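Local coordinates for protein esterase E25 (Uncultured bacterium, PDB 4Q05) that is an esterase of the bacterial hormone-sensitive lipase family and probably hydrolyses carboxylic ester bonds with an alpha/beta-hydrolase active site, at residues 42-47 with 250-255; 51-56 with 336-341; 117-122 with 155-160; 186-191 with 222-227; 200-205 with 214-219. One frame throughout, in Å; residues are numbered along the deposited sequence.

Contact 1: 42-47 with 250-255; sequences RTLPAP and DGIDRN
Arg42 NH1 is gripped from two chains. It binds Ile248 O of its own chain and also Ile248 O of the second subunit. The NH1 corner of the same guanidinium meets Ile252, whose CD1 lies over one face of the flat group, 3.8 Å from NH1. The arginine chain bends at CG-CD (chi3 -78°), which brings the guanidinium to CD1. The two side chains cross at about a right angle.

Two residues on, Leu44 meets the other branch of Ile252. Leu44 CD2 stands 3.6 Å from Ile252 CG2 and 4.1 Å from Ile252 CG1. These two side chains also cross at about a right angle. Ile252 is therefore shared: CD1 serves the arginine and CG2 the leucine. With CD1 anti to CA (chi2 170°), the outer arm extends away from the backbone to the arginine. All three residues are buried. An alanine in place of Ile252 would probably leave the guanidinium face without its apolar cover and open a gap beside Leu44 CD2.

Next to Ile252, Asp253 fixes the run of the loop. Its OD1 accepts from Asn255 N at 2.8 Å, an Asx turn.

Residues 42-44 also pair with a strand of the second subunit in an antiparallel ladder. The contact thus ties the loop between helices 244-248 and 262-271 to a beta sheet that runs on across the dimer interface.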
# COMPACT_ATOMS: atom_id res chain seq x y z
N ARG A 42 -12.72 -12.83 13.35
CA ARG A 42 -11.70 -11.90 13.78
C ARG A 42 -12.43 -10.78 14.53
O ARG A 42 -13.62 -10.55 14.31
CB ARG A 42 -10.94 -11.34 12.55
CG ARG A 42 -10.00 -12.34 11.80
CD ARG A 42 -9.57 -11.85 10.36
NE ARG A 42 -10.64 -12.05 9.38
CZ ARG A 42 -10.73 -11.51 8.16
NH1 ARG A 42 -9.80 -10.68 7.69
NH2 ARG A 42 -11.79 -11.79 7.41
N THR A 43 -11.73 -10.10 15.43
CA THR A 43 -12.28 -8.91 16.07
C THR A 43 -11.49 -7.70 15.60
O THR A 43 -10.25 -7.70 15.64
CB THR A 43 -12.19 -9.00 17.61
OG1 THR A 43 -13.00 -10.09 18.06
CG2 THR A 43 -12.67 -7.71 18.27
N LEU A 44 -12.18 -6.66 15.17
CA LEU A 44 -11.52 -5.51 14.57
C LEU A 44 -11.85 -4.22 15.30
O LEU A 44 -12.92 -3.64 15.09
CB LEU A 44 -11.87 -5.40 13.09
CG LEU A 44 -11.24 -4.23 12.35
CD1 LEU A 44 -9.73 -4.28 12.47
CD2 LEU A 44 -11.66 -4.25 10.88
N PRO A 45 -10.95 -3.76 16.16
CA PRO A 45 -11.18 -2.51 16.89
C PRO A 45 -10.96 -1.31 15.98
O PRO A 45 -10.29 -1.43 14.94
CB PRO A 45 -10.09 -2.54 17.97
CG PRO A 45 -8.99 -3.33 17.36
CD PRO A 45 -9.67 -4.39 16.55
N ALA A 46 -11.52 -0.17 16.35
CA ALA A 46 -11.26 1.06 15.63
C ALA A 46 -9.75 1.29 15.64
O ALA A 46 -9.07 0.91 16.59
CB ALA A 46 -12.01 2.22 16.26
N PRO A 47 -9.20 1.89 14.57
CA PRO A 47 -7.74 1.96 14.49
C PRO A 47 -7.15 3.20 15.15
O PRO A 47 -7.26 4.29 14.60
CB PRO A 47 -7.49 1.98 12.98
CG PRO A 47 -8.70 2.67 12.42
CD PRO A 47 -9.86 2.32 13.33
N ASP A 250 -13.84 -8.75 3.23
CA ASP A 250 -15.27 -9.05 3.17
C ASP A 250 -15.87 -8.80 4.57
O ASP A 250 -15.45 -9.42 5.54
CB ASP A 250 -15.48 -10.51 2.77
CG ASP A 250 -16.93 -10.81 2.42
OD1 ASP A 250 -17.78 -10.71 3.31
OD2 ASP A 250 -17.21 -11.13 1.25
N GLY A 251 -16.82 -7.89 4.66
CA GLY A 251 -17.40 -7.52 5.94
C GLY A 251 -16.59 -6.47 6.69
O GLY A 251 -16.97 -6.04 7.78
N ILE A 252 -15.47 -6.04 6.11
CA ILE A 252 -14.60 -5.05 6.75
C ILE A 252 -14.63 -3.70 6.05
O ILE A 252 -14.35 -2.66 6.65
CB ILE A 252 -13.15 -5.60 6.88
CG1 ILE A 252 -13.13 -6.73 7.92
CG2 ILE A 252 -12.17 -4.49 7.28
CD1 ILE A 252 -11.83 -7.50 7.98
N ASP A 253 -14.99 -3.70 4.77
CA ASP A 253 -15.16 -2.45 4.05
C ASP A 253 -16.58 -1.96 4.33
O ASP A 253 -17.54 -2.57 3.88
CB ASP A 253 -14.94 -2.70 2.55
CG ASP A 253 -15.05 -1.43 1.73
OD1 ASP A 253 -16.08 -0.72 1.83
OD2 ASP A 253 -14.08 -1.14 0.99
N ARG A 254 -16.72 -0.87 5.07
CA ARG A 254 -18.03 -0.43 5.53
C ARG A 254 -18.90 0.09 4.39
O ARG A 254 -20.11 0.27 4.56
CB ARG A 254 -17.89 0.66 6.59
CG ARG A 254 -17.39 1.98 6.02
CD ARG A 254 -16.81 2.89 7.08
NE ARG A 254 -16.52 4.18 6.47
CZ ARG A 254 -17.13 5.32 6.75
NH1 ARG A 254 -18.06 5.35 7.70
NH2 ARG A 254 -16.80 6.43 6.10
N ASN A 255 -18.29 0.32 3.23
CA ASN A 255 -19.02 0.89 2.11
C ASN A 255 -19.46 -0.14 1.08
O ASN A 255 -20.65 -0.23 0.78
CB ASN A 255 -18.23 2.03 1.47
CG ASN A 255 -17.83 3.08 2.49
OD1 ASN A 255 -16.66 3.49 2.56
ND2 ASN A 255 -18.78 3.50 3.30

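Contact 2: 51-56 with 336-341; sequences SDVLYN and AVDLTA
An apolar methyl group, Val53 CG1, sits against the polar turn made by Asp338 and Thr340. It lies 3.5 Å from Thr340 OG1 and 3.8 Å from Asp338 OD2. The same methyl also reaches Ala341 CB at 4.0 Å. CG1 stands anti to the valine backbone N (chi1 176°), which aims it into the turn, while CG2 runs past Thr340 O. The side chains of Val53 and Thr340 cross at about a right angle.

The turn is held by one carboxylate oxygen. Asp338 OD1 accepts from Thr340 N at 2.7 Å, nearly straight on to the C-O bond, and this closes an Asx turn. It also accepts from Thr340 OG1, at a very short 2.5 Å and from 37° above the carboxylate plane. The OG1 bond fixes the rotation of the Thr340 side chain, with OG1 beside the valine.

On the facing side, Ser51 OG caps helix 52-59 by accepting from Leu54 N at 3.0 Å. The same OG is bonded to Glu343 of helix 342-358, and Pro342 packs on Val53. Two helix starts therefore meet here: a serine N-cap on one side, and on the other an Asx turn within a type I beta turn that leads to Ala341, the N-cap position of helix 342-358.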
# COMPACT_ATOMS: atom_id res chain seq x y z
N SER A 51 -6.10 8.91 12.15
CA SER A 51 -6.38 10.21 12.76
C SER A 51 -7.56 10.09 13.72
O SER A 51 -8.37 9.18 13.60
CB SER A 51 -6.74 11.23 11.68
OG SER A 51 -7.99 10.89 11.09
N ASP A 52 -7.66 11.03 14.65
CA ASP A 52 -8.84 11.07 15.51
C ASP A 52 -10.12 11.15 14.69
O ASP A 52 -11.09 10.47 14.98
CB ASP A 52 -8.75 12.24 16.49
CG ASP A 52 -7.63 12.06 17.49
OD1 ASP A 52 -7.13 10.92 17.60
OD2 ASP A 52 -7.24 13.05 18.14
N VAL A 53 -10.12 11.98 13.65
CA VAL A 53 -11.31 12.11 12.80
C VAL A 53 -11.73 10.76 12.22
O VAL A 53 -12.90 10.38 12.27
CB VAL A 53 -11.07 13.13 11.66
CG1 VAL A 53 -12.27 13.19 10.73
CG2 VAL A 53 -10.74 14.51 12.22
N LEU A 54 -10.78 10.02 11.65
CA LEU A 54 -11.11 8.75 11.01
C LEU A 54 -11.45 7.70 12.07
O LEU A 54 -12.41 6.92 11.93
CB LEU A 54 -9.96 8.26 10.12
CG LEU A 54 -10.24 6.94 9.42
CD1 LEU A 54 -11.49 7.07 8.57
CD2 LEU A 54 -9.03 6.51 8.56
N TYR A 55 -10.67 7.69 13.14
CA TYR A 55 -10.96 6.81 14.27
C TYR A 55 -12.41 7.01 14.75
O TYR A 55 -13.13 6.04 15.00
CB TYR A 55 -10.00 7.09 15.41
CG TYR A 55 -10.22 6.20 16.61
CD1 TYR A 55 -11.14 6.55 17.60
CD2 TYR A 55 -9.51 5.02 16.76
CE1 TYR A 55 -11.34 5.74 18.71
CE2 TYR A 55 -9.70 4.20 17.88
CZ TYR A 55 -10.63 4.57 18.84
OH TYR A 55 -10.83 3.77 19.94
N ASN A 56 -12.83 8.26 14.88
CA ASN A 56 -14.19 8.51 15.35
C ASN A 56 -15.25 8.08 14.33
O ASN A 56 -16.27 7.49 14.68
CB ASN A 56 -14.36 9.98 15.76
CG ASN A 56 -13.62 10.29 17.05
OD1 ASN A 56 -13.45 9.42 17.91
ND2 ASN A 56 -13.15 11.54 17.19
N ALA A 336 -12.22 10.39 0.64
CA ALA A 336 -12.91 11.56 0.08
C ALA A 336 -14.31 11.68 0.64
O ALA A 336 -15.24 12.04 -0.08
CB ALA A 336 -12.96 11.46 -1.43
N VAL A 337 -14.47 11.39 1.92
CA VAL A 337 -15.78 11.39 2.56
C VAL A 337 -15.86 12.47 3.64
O VAL A 337 -16.91 13.05 3.88
CB VAL A 337 -16.10 10.01 3.16
CG1 VAL A 337 -17.11 10.12 4.28
CG2 VAL A 337 -16.62 9.07 2.06
N ASP A 338 -14.74 12.76 4.28
CA ASP A 338 -14.70 13.82 5.28
C ASP A 338 -13.50 14.72 5.05
O ASP A 338 -12.36 14.29 5.24
CB ASP A 338 -14.66 13.22 6.68
CG ASP A 338 -14.80 14.27 7.78
OD1 ASP A 338 -14.24 15.39 7.64
OD2 ASP A 338 -15.46 13.97 8.78
N LEU A 339 -13.76 15.95 4.65
CA LEU A 339 -12.69 16.85 4.26
C LEU A 339 -11.81 17.25 5.44
O LEU A 339 -10.72 17.79 5.25
CB LEU A 339 -13.25 18.11 3.59
CG LEU A 339 -14.04 17.98 2.27
CD1 LEU A 339 -13.20 18.42 1.09
CD2 LEU A 339 -14.60 16.58 2.05
N THR A 340 -12.28 17.00 6.66
CA THR A 340 -11.46 17.33 7.84
C THR A 340 -10.50 16.22 8.25
O THR A 340 -9.68 16.41 9.14
CB THR A 340 -12.32 17.66 9.07
OG1 THR A 340 -12.94 16.45 9.54
CG2 THR A 340 -13.40 18.73 8.75
N ALA A 341 -10.61 15.03 7.66
CA ALA A 341 -9.71 13.95 8.04
C ALA A 341 -8.27 14.31 7.66
O ALA A 341 -8.01 14.71 6.53
CB ALA A 341 -10.12 12.65 7.37

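Contact 3: 117-122 with 155-160; sequences YYVTPV and VIATLA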
# COMPACT_ATOMS: atom_id res chain seq x y z
N TYR A 117 -20.11 18.36 -15.35
CA TYR A 117 -20.21 19.36 -14.31
C TYR A 117 -18.89 20.08 -14.21
O TYR A 117 -17.84 19.45 -14.04
CB TYR A 117 -20.59 18.74 -12.97
CG TYR A 117 -22.01 18.25 -12.97
CD1 TYR A 117 -23.06 19.10 -12.65
CD2 TYR A 117 -22.31 16.94 -13.32
CE1 TYR A 117 -24.37 18.66 -12.68
CE2 TYR A 117 -23.61 16.50 -13.35
CZ TYR A 117 -24.63 17.35 -13.02
OH TYR A 117 -25.93 16.90 -13.05
N TYR A 118 -18.95 21.41 -14.33
CA TYR A 118 -17.80 22.26 -14.14
C TYR A 118 -17.70 22.57 -12.65
O TYR A 118 -18.62 23.14 -12.08
CB TYR A 118 -17.94 23.56 -14.92
CG TYR A 118 -17.90 23.36 -16.42
CD1 TYR A 118 -19.05 23.03 -17.12
CD2 TYR A 118 -16.71 23.51 -17.13
CE1 TYR A 118 -19.01 22.85 -18.49
CE2 TYR A 118 -16.67 23.34 -18.50
CZ TYR A 118 -17.82 23.01 -19.17
OH TYR A 118 -17.80 22.83 -20.53
N VAL A 119 -16.59 22.19 -12.05
CA VAL A 119 -16.41 22.28 -10.61
C VAL A 119 -15.21 23.18 -10.37
O VAL A 119 -14.08 22.81 -10.66
CB VAL A 119 -16.17 20.88 -9.98
CG1 VAL A 119 -16.01 20.98 -8.44
CG2 VAL A 119 -17.33 19.94 -10.32
N THR A 120 -15.48 24.39 -9.89
CA THR A 120 -14.45 25.40 -9.72
C THR A 120 -14.30 25.76 -8.24
O THR A 120 -15.25 26.23 -7.62
CB THR A 120 -14.81 26.69 -10.49
OG1 THR A 120 -15.32 26.33 -11.78
CG2 THR A 120 -13.59 27.58 -10.66
N PRO A 121 -13.11 25.52 -7.68
CA PRO A 121 -12.84 25.83 -6.27
C PRO A 121 -12.50 27.31 -6.13
O PRO A 121 -12.17 27.91 -7.13
CB PRO A 121 -11.60 24.99 -5.98
CG PRO A 121 -10.86 24.98 -7.26
CD PRO A 121 -11.91 24.99 -8.36
N VAL A 122 -12.58 27.87 -4.92
CA VAL A 122 -12.24 29.29 -4.75
C VAL A 122 -10.77 29.53 -4.96
O VAL A 122 -10.36 30.63 -5.33
CB VAL A 122 -12.61 29.82 -3.35
CG1 VAL A 122 -14.02 30.38 -3.35
CG2 VAL A 122 -12.45 28.72 -2.31
N VAL A 155 -14.27 17.49 -3.79
CA VAL A 155 -13.14 17.26 -2.88
C VAL A 155 -11.82 17.48 -3.60
O VAL A 155 -10.92 18.16 -3.09
CB VAL A 155 -13.14 15.83 -2.31
CG1 VAL A 155 -11.84 15.59 -1.57
CG2 VAL A 155 -14.34 15.60 -1.42
N ILE A 156 -11.68 16.88 -4.78
CA ILE A 156 -10.49 17.07 -5.56
C ILE A 156 -10.28 18.56 -5.87
O ILE A 156 -9.19 19.10 -5.69
CB ILE A 156 -10.56 16.26 -6.87
CG1 ILE A 156 -10.55 14.75 -6.57
CG2 ILE A 156 -9.43 16.64 -7.79
CD1 ILE A 156 -10.85 13.87 -7.79
N ALA A 157 -11.34 19.21 -6.34
CA ALA A 157 -11.21 20.62 -6.72
C ALA A 157 -10.69 21.47 -5.55
O ALA A 157 -9.69 22.17 -5.70
CB ALA A 157 -12.53 21.16 -7.23
N THR A 158 -11.35 21.40 -4.40
CA THR A 158 -10.96 22.25 -3.27
C THR A 158 -9.59 21.92 -2.72
O THR A 158 -8.80 22.82 -2.48
CB THR A 158 -11.91 22.17 -2.06
OG1 THR A 158 -12.65 20.94 -2.08
CG2 THR A 158 -12.82 23.33 -2.04
N LEU A 159 -9.33 20.64 -2.51
CA LEU A 159 -8.11 20.25 -1.82
C LEU A 159 -6.92 20.17 -2.74
O LEU A 159 -5.81 20.52 -2.34
CB LEU A 159 -8.31 18.93 -1.07
CG LEU A 159 -9.37 19.05 0.02
CD1 LEU A 159 -9.40 17.82 0.90
CD2 LEU A 159 -9.09 20.29 0.85
N ALA A 160 -7.11 19.70 -3.97
CA ALA A 160 -5.99 19.71 -4.90
C ALA A 160 -5.84 21.08 -5.58
O ALA A 160 -4.88 21.30 -6.30
CB ALA A 160 -6.13 18.59 -5.94
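The central sheet of the alpha/beta hydrolase fold meets one of its covering helices here, with Val119 and Pro121 packed on Ala157. Helix 151-160 connects the parallel neighbours 132-136 and 164-168 in a beta-alpha-beta crossover. Strand 114-120 lies next to 164-168 and runs antiparallel to it. The helix thus reaches past its own unit to the adjoining strand.

Val119 is the last residue of the strand to face the helix. Its chi1 of -179° places CG1 on the helix side, 3.7 Å from Ala157 CB. Its backbone pairs with Val164, and the Val164 side chain also touches both Val119 and Ala157. The small alanine lets the helix approach the strand closely at this point, with no longer side chain between them.

Thr120 turns away from the helix, and the next residue, Pro121, turns back. There the strand has ended and the chain leaves the sheet. The proline ring lies alongside the helix at Ala157 and Thr158. Its CD is 4.0 Å from Ala157 CB, and its CB is 3.9 Å from Thr158 CA. Thr158 adds a looser touch of its CG2 methyl on the ring, while its OG1 bonds back to Ile154 O within the helix. Phe348 of helix 342-358 packs on Val155, Ile156 and Leu159 of the same helix.

The contact is therefore almost wholly apolar, with one polar atom against the proline: Ala157 O is 3.4 Å from Pro121 CB and 3.4 Å from Pro121 CG, a packing contact in which the oxygen lies about equally near both ring carbons.

Contact 4: 186-191 with 222-227; sequences TVYQHL and QEVDLP
Tyr188 carries this contact from helix 179-194 of the alpha/beta hydrolase fold to the link between helix 206-221 and strand 229-235. Its neighbour Val187 packs instead on strands 114-120 and 164-168 of the sheet.

Tyr188 points to the link. A chi1 of -173° swings the ring out from the helix with the hydroxyl foremost. OH donates to Asp225 O at 2.7 Å. The oxygen lies at the ring edge, in the ring plane. The hydroxyl meets the carbonyl at a C=O...donor angle of 122° and from 39° above the carbonyl plane. The acceptor is the backbone carbonyl, not the aspartate carboxylate. A phenylalanine in place of Tyr188 would probably leave the Asp225 carbonyl without this donor and the ring less firmly tied to the link.

Apolar groups also touch the ring. Val224 CG1 stands at its edge, 4.4 Å from Tyr188 CE2, and Leu219 of helix 206-221 also packs on the ring.

The link starts at Glu223, where a Schellman motif with positive phi ends helix 206-221. It then runs to Pro227, just ahead of strand 229-235. Pro227 N lies near the hydroxyl but has no hydrogen to share with it. The proline ring meets the phenol end obliquely: its CG lies 3.9 Å from Tyr188 CE1, and its CD lies 3.3 Å from Tyr188 OH.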
# COMPACT_ATOMS: atom_id res chain seq x y z
N THR A 186 -15.51 10.98 -25.83
CA THR A 186 -16.07 12.14 -26.52
C THR A 186 -15.62 13.44 -25.87
O THR A 186 -15.16 14.36 -26.54
CB THR A 186 -17.61 12.09 -26.52
OG1 THR A 186 -18.05 11.03 -27.37
CG2 THR A 186 -18.20 13.39 -27.03
N VAL A 187 -15.74 13.51 -24.54
CA VAL A 187 -15.33 14.71 -23.84
C VAL A 187 -13.83 14.92 -23.95
O VAL A 187 -13.36 16.03 -24.20
CB VAL A 187 -15.75 14.66 -22.35
CG1 VAL A 187 -15.10 15.80 -21.58
CG2 VAL A 187 -17.25 14.73 -22.24
N TYR A 188 -13.07 13.85 -23.79
CA TYR A 188 -11.62 13.96 -23.89
C TYR A 188 -11.18 14.48 -25.27
O TYR A 188 -10.37 15.40 -25.37
CB TYR A 188 -10.94 12.62 -23.61
CG TYR A 188 -9.44 12.71 -23.55
CD1 TYR A 188 -8.80 13.25 -22.43
CD2 TYR A 188 -8.65 12.26 -24.60
CE1 TYR A 188 -7.43 13.34 -22.37
CE2 TYR A 188 -7.28 12.33 -24.55
CZ TYR A 188 -6.67 12.87 -23.42
OH TYR A 188 -5.30 12.96 -23.35
N GLN A 189 -11.73 13.90 -26.34
CA GLN A 189 -11.39 14.35 -27.69
C GLN A 189 -11.69 15.82 -27.86
O GLN A 189 -10.89 16.57 -28.42
CB GLN A 189 -12.13 13.54 -28.75
CG GLN A 189 -11.49 12.20 -29.05
CD GLN A 189 -11.21 11.99 -30.54
OE1 GLN A 189 -12.14 11.95 -31.36
NE2 GLN A 189 -9.93 11.85 -30.89
N HIS A 190 -12.86 16.24 -27.38
CA HIS A 190 -13.23 17.64 -27.47
C HIS A 190 -12.20 18.52 -26.79
O HIS A 190 -11.80 19.56 -27.33
CB HIS A 190 -14.61 17.88 -26.86
CG HIS A 190 -14.97 19.33 -26.74
ND1 HIS A 190 -15.48 20.06 -27.78
CD2 HIS A 190 -14.89 20.18 -25.68
CE1 HIS A 190 -15.70 21.30 -27.39
NE2 HIS A 190 -15.36 21.40 -26.12
N LEU A 191 -11.76 18.11 -25.60
CA LEU A 191 -10.79 18.89 -24.86
C LEU A 191 -9.47 19.05 -25.60
O LEU A 191 -8.87 20.12 -25.57
CB LEU A 191 -10.56 18.28 -23.46
CG LEU A 191 -11.78 18.33 -22.54
CD1 LEU A 191 -11.55 17.49 -21.30
CD2 LEU A 191 -12.11 19.78 -22.17
N GLN A 222 -4.60 4.07 -30.14
CA GLN A 222 -4.91 4.99 -31.23
C GLN A 222 -3.87 6.09 -31.39
O GLN A 222 -4.01 6.96 -32.25
CB GLN A 222 -6.28 5.62 -31.00
CG GLN A 222 -7.42 4.63 -31.03
CD GLN A 222 -7.56 3.95 -32.38
OE1 GLN A 222 -7.58 2.71 -32.47
NE2 GLN A 222 -7.65 4.74 -33.44
N GLU A 223 -2.83 6.05 -30.57
CA GLU A 223 -1.75 7.04 -30.63
C GLU A 223 -2.26 8.46 -30.41
O GLU A 223 -1.71 9.42 -30.95
CB GLU A 223 -0.98 6.94 -31.95
CG GLU A 223 -0.18 5.66 -32.09
CD GLU A 223 0.37 5.45 -33.49
OE1 GLU A 223 0.36 6.41 -34.29
OE2 GLU A 223 0.81 4.32 -33.78
N VAL A 224 -3.32 8.60 -29.62
CA VAL A 224 -3.82 9.91 -29.25
C VAL A 224 -3.03 10.44 -28.06
O VAL A 224 -2.57 9.66 -27.22
CB VAL A 224 -5.31 9.84 -28.88
CG1 VAL A 224 -5.84 11.21 -28.52
CG2 VAL A 224 -6.10 9.24 -30.04
N ASP A 225 -2.85 11.76 -27.99
CA ASP A 225 -2.13 12.37 -26.88
C ASP A 225 -2.74 11.96 -25.53
O ASP A 225 -3.96 11.84 -25.41
CB ASP A 225 -2.15 13.89 -27.02
CG ASP A 225 -1.19 14.40 -28.10
OD1 ASP A 225 -0.59 13.57 -28.82
OD2 ASP A 225 -1.04 15.63 -28.22
N LEU A 226 -1.90 11.75 -24.53
CA LEU A 226 -2.37 11.25 -23.23
C LEU A 226 -2.42 12.36 -22.20
O LEU A 226 -1.74 13.37 -22.34
CB LEU A 226 -1.43 10.17 -22.71
CG LEU A 226 -1.16 9.01 -23.67
CD1 LEU A 226 -0.18 8.03 -23.03
CD2 LEU A 226 -2.45 8.32 -24.02
N PRO A 227 -3.23 12.17 -21.15
CA PRO A 227 -3.23 13.16 -20.07
C PRO A 227 -1.84 13.27 -19.44
O PRO A 227 -1.05 12.34 -19.55
CB PRO A 227 -4.21 12.57 -19.04
CG PRO A 227 -5.08 11.66 -19.82
CD PRO A 227 -4.20 11.09 -20.90

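Contact 5: 200-205 with 214-219; sequences IALGGS and GLVQHL
The direct contact is apolar and turns on one methyl group, Leu202 CD2. It lies 3.8 Å from Leu215 CD2 and 4.1 Å from Val216 CG2. In Leu202, chi1 (168°) turns CG to the helix, and chi2 (69°) sets CD2 at the tip. The Leu202 side chain meets Leu215 slantwise, whereas Leu202 and Val216 slide past each other in opposite directions. The three side chains lie in the interior. Leu230 of strand 229-235 packs on both Leu202 and Val216, and Val134 of the neighbouring strand 132-136 reaches Leu202.

Hydrogen bonds hold each element in its place. The backbone of Leu202 pairs with Ala229 and Phe231 of strand 229-235. Within the helix, Leu219 N bonds to Leu215 O at 2.8 Å.

The chain passes directly from strand 200-205 into helix 206-221 and then returns in strand 229-235. The arrangement is that of a beta-alpha-beta unit, and Gly204 fits the start of a GxSxG nucleophile elbow, in which Ser206 would be the nucleophile.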
# COMPACT_ATOMS: atom_id res chain seq x y z
N ILE A 200 -3.70 18.24 -18.77
CA ILE A 200 -4.89 17.57 -18.27
C ILE A 200 -4.54 16.39 -17.38
O ILE A 200 -3.73 15.53 -17.75
CB ILE A 200 -5.77 17.09 -19.43
CG1 ILE A 200 -6.32 18.29 -20.20
CG2 ILE A 200 -6.90 16.19 -18.93
CD1 ILE A 200 -7.15 17.91 -21.40
N ALA A 201 -5.14 16.37 -16.19
CA ALA A 201 -5.14 15.16 -15.37
C ALA A 201 -6.50 14.48 -15.54
O ALA A 201 -7.51 15.12 -15.76
CB ALA A 201 -4.86 15.48 -13.89
N LEU A 202 -6.50 13.16 -15.45
CA LEU A 202 -7.72 12.41 -15.65
C LEU A 202 -7.86 11.35 -14.58
O LEU A 202 -6.93 10.60 -14.31
CB LEU A 202 -7.66 11.72 -17.02
CG LEU A 202 -8.72 10.66 -17.30
CD1 LEU A 202 -10.09 11.31 -17.43
CD2 LEU A 202 -8.39 9.85 -18.56
N GLY A 203 -9.03 11.26 -13.99
CA GLY A 203 -9.28 10.09 -13.19
C GLY A 203 -10.37 10.23 -12.18
O GLY A 203 -11.20 11.13 -12.25
N GLY A 204 -10.38 9.30 -11.24
CA GLY A 204 -11.44 9.22 -10.26
C GLY A 204 -11.35 7.88 -9.58
O GLY A 204 -10.26 7.38 -9.34
N SER A 205 -12.49 7.28 -9.30
CA SER A 205 -12.51 6.16 -8.39
C SER A 205 -13.41 5.05 -8.88
O SER A 205 -14.25 5.27 -9.76
CB SER A 205 -12.95 6.65 -7.01
OG SER A 205 -14.23 7.25 -7.11
N GLY A 214 -9.47 2.19 -19.01
CA GLY A 214 -9.86 1.72 -20.33
C GLY A 214 -9.65 2.77 -21.40
O GLY A 214 -9.18 2.47 -22.50
N LEU A 215 -9.99 4.01 -21.09
CA LEU A 215 -9.77 5.11 -22.03
C LEU A 215 -8.30 5.28 -22.36
O LEU A 215 -7.92 5.41 -23.53
CB LEU A 215 -10.29 6.42 -21.46
CG LEU A 215 -9.90 7.61 -22.33
CD1 LEU A 215 -10.55 7.48 -23.71
CD2 LEU A 215 -10.30 8.92 -21.68
N VAL A 216 -7.45 5.30 -21.34
CA VAL A 216 -6.04 5.52 -21.58
C VAL A 216 -5.47 4.41 -22.47
O VAL A 216 -4.65 4.67 -23.33
CB VAL A 216 -5.23 5.64 -20.27
CG1 VAL A 216 -3.74 5.75 -20.57
CG2 VAL A 216 -5.71 6.86 -19.50
N GLN A 217 -5.91 3.17 -22.25
CA GLN A 217 -5.47 2.06 -23.07
C GLN A 217 -5.87 2.25 -24.54
O GLN A 217 -5.08 2.01 -25.45
CB GLN A 217 -6.02 0.74 -22.52
CG GLN A 217 -5.30 0.32 -21.24
CD GLN A 217 -6.05 -0.74 -20.47
OE1 GLN A 217 -7.27 -0.78 -20.47
NE2 GLN A 217 -5.31 -1.60 -19.81
N HIS A 218 -7.10 2.71 -24.74
CA HIS A 218 -7.61 3.04 -26.06
C HIS A 218 -6.77 4.15 -26.71
O HIS A 218 -6.29 4.00 -27.84
CB HIS A 218 -9.08 3.47 -25.95
CG HIS A 218 -9.74 3.73 -27.27
ND1 HIS A 218 -9.61 2.89 -28.35
CD2 HIS A 218 -10.56 4.74 -27.67
CE1 HIS A 218 -10.31 3.37 -29.37
NE2 HIS A 218 -10.90 4.49 -28.97
N LEU A 219 -6.58 5.25 -25.99
CA LEU A 219 -5.75 6.36 -26.48
C LEU A 219 -4.36 5.90 -26.90
O LEU A 219 -3.84 6.33 -27.93
CB LEU A 219 -5.60 7.45 -25.42
CG LEU A 219 -6.88 8.12 -24.93
CD1 LEU A 219 -6.56 9.07 -23.78
CD2 LEU A 219 -7.57 8.86 -26.07

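In the fold
Contacts 4 and 5 are closest, with centres about 9 Å apart. Leu219 joins them, packing on Tyr188 and Leu226. Contacts 1 and 2 lie about 16 Å apart between centres and touch where Tyr55 packs on Ala46 and Pro47. Leu339 carries contact 2 on to contact 3, where it packs on Val155 and Leu159; their centres are about 19 Å apart. Contacts 1 and 4 are about 40 Å apart between centres, on opposite sides of the chain's centre. The probable active site relates to two contacts: contact 5 leads into the presumed nucleophile Ser206, and Asp253 of contact 1 accepts from the backbone N of His332, which may be the catalytic histidine of the family.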